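Separin (Saccharomyces cerevisiae, PDB 5U1T) cleaves the MCD1/SCC1 subunit of cohesin as a caspase-like cysteine protease at the onset of anaphase, and is held inactive by securin for most of the cell cycle. Local coordinates at residues N1131-F1139 with I1355-C1366. Sequence-based numbering, arbitrary orientation.
Sequences NINVITIDF and IFHTFLVVSSSC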
# COMPACT_ATOMS: atom_id res chain seq x y z
N ASN A 1131 -40.85 32.12 30.52
CA ASN A 1131 -40.69 33.56 30.40
C ASN A 1131 -39.19 33.90 30.35
O ASN A 1131 -38.63 34.45 31.31
CB ASN A 1131 -41.40 34.28 31.55
CG ASN A 1131 -41.29 35.79 31.47
OD1 ASN A 1131 -41.32 36.38 30.38
ND2 ASN A 1131 -41.15 36.43 32.64
N ILE A 1132 -38.55 33.54 29.24
CA ILE A 1132 -37.13 33.81 29.04
C ILE A 1132 -36.86 34.30 27.64
O ILE A 1132 -37.70 34.15 26.75
CB ILE A 1132 -36.26 32.55 29.26
CG1 ILE A 1132 -36.83 31.36 28.49
CG2 ILE A 1132 -36.13 32.26 30.73
CD1 ILE A 1132 -35.92 30.15 28.51
N ASN A 1133 -35.70 34.90 27.45
CA ASN A 1133 -35.18 35.16 26.12
C ASN A 1133 -34.11 34.13 25.80
O ASN A 1133 -33.32 33.74 26.67
CB ASN A 1133 -34.60 36.56 26.00
CG ASN A 1133 -35.65 37.64 26.01
OD1 ASN A 1133 -36.83 37.38 25.81
ND2 ASN A 1133 -35.21 38.87 26.23
N VAL A 1134 -34.10 33.68 24.55
CA VAL A 1134 -33.03 32.85 24.05
C VAL A 1134 -32.48 33.54 22.82
O VAL A 1134 -33.15 33.66 21.81
CB VAL A 1134 -33.50 31.44 23.73
CG1 VAL A 1134 -32.32 30.50 23.74
CG2 VAL A 1134 -34.51 30.98 24.76
N ILE A 1135 -31.26 34.04 22.94
CA ILE A 1135 -30.70 34.91 21.93
C ILE A 1135 -29.42 34.30 21.37
O ILE A 1135 -28.47 34.07 22.12
CB ILE A 1135 -30.43 36.29 22.51
CG1 ILE A 1135 -31.76 36.91 22.95
CG2 ILE A 1135 -29.73 37.17 21.50
CD1 ILE A 1135 -31.63 38.28 23.60
N THR A 1136 -29.40 34.04 20.06
CA THR A 1136 -28.19 33.52 19.43
C THR A 1136 -27.31 34.70 18.99
O THR A 1136 -27.82 35.79 18.68
CB THR A 1136 -28.50 32.58 18.24
OG1 THR A 1136 -29.20 33.29 17.23
CG2 THR A 1136 -29.40 31.44 18.69
N ILE A 1137 -26.01 34.48 19.05
CA ILE A 1137 -25.00 35.43 18.60
C ILE A 1137 -24.04 34.67 17.68
O ILE A 1137 -23.35 33.71 18.08
CB ILE A 1137 -24.21 36.07 19.77
CG1 ILE A 1137 -25.16 36.65 20.81
CG2 ILE A 1137 -23.23 37.13 19.27
CD1 ILE A 1137 -24.45 37.38 21.93
N ASP A 1138 -24.03 35.08 16.42
CA ASP A 1138 -23.34 34.31 15.41
C ASP A 1138 -22.65 35.25 14.46
O ASP A 1138 -22.88 36.47 14.49
CB ASP A 1138 -24.32 33.39 14.67
CG ASP A 1138 -23.76 32.01 14.43
OD1 ASP A 1138 -22.58 31.91 13.98
OD2 ASP A 1138 -24.49 31.02 14.72
N PHE A 1139 -21.78 34.70 13.64
CA PHE A 1139 -21.06 35.53 12.70
C PHE A 1139 -21.26 34.97 11.31
O PHE A 1139 -21.24 33.76 11.12
CB PHE A 1139 -19.60 35.59 13.07
CG PHE A 1139 -18.75 36.25 12.04
CD1 PHE A 1139 -18.96 37.58 11.70
CD2 PHE A 1139 -17.72 35.56 11.43
CE1 PHE A 1139 -18.17 38.19 10.76
CE2 PHE A 1139 -16.92 36.17 10.49
CZ PHE A 1139 -17.14 37.49 10.16
N ILE A 1355 -38.58 39.49 31.70
CA ILE A 1355 -38.35 38.06 31.58
C ILE A 1355 -37.45 37.65 32.73
O ILE A 1355 -36.85 38.49 33.40
CB ILE A 1355 -37.73 37.66 30.20
CG1 ILE A 1355 -36.50 38.51 29.85
CG2 ILE A 1355 -38.78 37.77 29.10
CD1 ILE A 1355 -35.17 37.92 30.29
N PHE A 1356 -37.37 36.34 32.95
CA PHE A 1356 -36.77 35.76 34.13
C PHE A 1356 -35.27 35.51 33.98
O PHE A 1356 -34.50 35.61 34.93
CB PHE A 1356 -37.49 34.46 34.45
CG PHE A 1356 -36.94 33.72 35.64
CD1 PHE A 1356 -35.91 32.80 35.49
CD2 PHE A 1356 -37.50 33.92 36.91
CE1 PHE A 1356 -35.40 32.12 36.58
CE2 PHE A 1356 -37.01 33.23 38.03
CZ PHE A 1356 -35.96 32.34 37.86
N HIS A 1357 -34.85 35.17 32.76
CA HIS A 1357 -33.48 34.76 32.50
C HIS A 1357 -33.18 34.85 31.01
O HIS A 1357 -34.08 34.76 30.19
CB HIS A 1357 -33.23 33.33 33.01
CG HIS A 1357 -31.82 32.86 32.86
ND1 HIS A 1357 -30.78 33.38 33.60
CD2 HIS A 1357 -31.27 31.93 32.04
CE1 HIS A 1357 -29.65 32.79 33.25
NE2 HIS A 1357 -29.92 31.90 32.30
N THR A 1358 -31.92 35.03 30.68
CA THR A 1358 -31.50 35.10 29.30
C THR A 1358 -30.50 34.03 28.96
O THR A 1358 -29.40 33.99 29.52
CB THR A 1358 -30.87 36.45 28.98
OG1 THR A 1358 -31.86 37.47 29.19
CG2 THR A 1358 -30.38 36.49 27.55
N PHE A 1359 -30.88 33.16 28.03
CA PHE A 1359 -29.95 32.19 27.48
C PHE A 1359 -29.29 32.75 26.23
O PHE A 1359 -29.98 33.12 25.27
CB PHE A 1359 -30.65 30.86 27.18
CG PHE A 1359 -31.04 30.10 28.42
CD1 PHE A 1359 -30.07 29.48 29.20
CD2 PHE A 1359 -32.37 29.98 28.79
CE1 PHE A 1359 -30.42 28.78 30.32
CE2 PHE A 1359 -32.72 29.28 29.93
CZ PHE A 1359 -31.75 28.68 30.70
N LEU A 1360 -27.97 32.87 26.26
CA LEU A 1360 -27.19 33.21 25.07
C LEU A 1360 -26.66 31.96 24.38
O LEU A 1360 -25.73 31.31 24.87
CB LEU A 1360 -26.02 34.12 25.41
CG LEU A 1360 -26.29 35.52 25.91
CD1 LEU A 1360 -24.96 36.20 26.17
CD2 LEU A 1360 -27.09 36.26 24.87
N VAL A 1361 -27.26 31.61 23.26
CA VAL A 1361 -26.68 30.57 22.42
C VAL A 1361 -25.49 31.17 21.69
O VAL A 1361 -25.66 31.90 20.71
CB VAL A 1361 -27.69 30.04 21.42
CG1 VAL A 1361 -27.05 28.96 20.55
CG2 VAL A 1361 -28.90 29.52 22.15
N VAL A 1362 -24.29 30.88 22.18
CA VAL A 1362 -23.08 31.49 21.64
C VAL A 1362 -22.31 30.54 20.73
O VAL A 1362 -21.87 29.46 21.15
CB VAL A 1362 -22.17 31.99 22.78
CG1 VAL A 1362 -20.91 32.64 22.22
CG2 VAL A 1362 -22.94 32.97 23.68
N SER A 1363 -22.17 30.92 19.46
CA SER A 1363 -21.47 30.09 18.49
C SER A 1363 -19.99 30.04 18.85
O SER A 1363 -19.48 30.96 19.48
CB SER A 1363 -21.64 30.64 17.07
OG SER A 1363 -20.82 31.78 16.85
N SER A 1364 -19.31 28.97 18.46
CA SER A 1364 -17.89 28.82 18.77
C SER A 1364 -17.07 30.03 18.27
O SER A 1364 -16.12 30.45 18.93
CB SER A 1364 -17.34 27.49 18.19
OG SER A 1364 -17.30 27.46 16.76
N SER A 1365 -17.46 30.60 17.13
CA SER A 1365 -16.71 31.73 16.61
C SER A 1365 -16.86 32.96 17.52
O SER A 1365 -15.99 33.83 17.52
CB SER A 1365 -17.15 32.08 15.20
OG SER A 1365 -18.43 32.66 15.19
N CYS A 1366 -17.95 33.02 18.29
CA CYS A 1366 -18.20 34.18 19.13
C CYS A 1366 -17.89 33.95 20.61
O CYS A 1366 -17.99 34.87 21.42
CB CYS A 1366 -19.66 34.63 19.00
SG CYS A 1366 -20.13 35.22 17.36
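Phe1359 O accepts the amide N of Ile1135 at 2.8 Å, a nearly straight bond in the middle of a parallel ladder. Phe1359 N in turn reaches Asn1133 O at 2.9 Å; Val1361 N meets Ile1135 O by a bent bond from above the carbonyl plane, and Ile1137 N meets Val1361 O more directly. Phe1356 N adds a 2.8 Å bond to Asn1131 O. Branching at CB suits Val1134, Thr1136 and Val1361 to extended backbone and sets methyls against the neighbouring strand: CG2 of Thr1136 lies 3.5 Å from CB of Val1361. On this face CD1 of Ile1132 lies at the edge of the Phe1359 ring, 3.6 Å from CD2, while His1357, hydrogen-bonded to Ser1381 and Thr1383, covers one ring face with its CD2. Leu1391 and Tyr1388 of helix 1388-1397 pack here too. On the other face, with CG anti to the carbonyl carbon (chi1 -67°), Leu1360 leans CD2 to CB of Ile1135 and CD1 of Ile1137, both at 4.1 Å. Past Val1362, Ser1363 N makes a weak 3.3 Å bond to Ile1137 O; CB of small Ser1363 packs against the Asp1138 carboxylate, and its OG shares a hydrogen bond with Ser1365 OG. Strand 1146-1152 runs antiparallel beside 1132-1139, and 1382-1385 parallel beside 1353-1362, in a mixed sheet distinct from the one whose strand 1492-1494 leads to Cys1497, the probable catalytic cysteine.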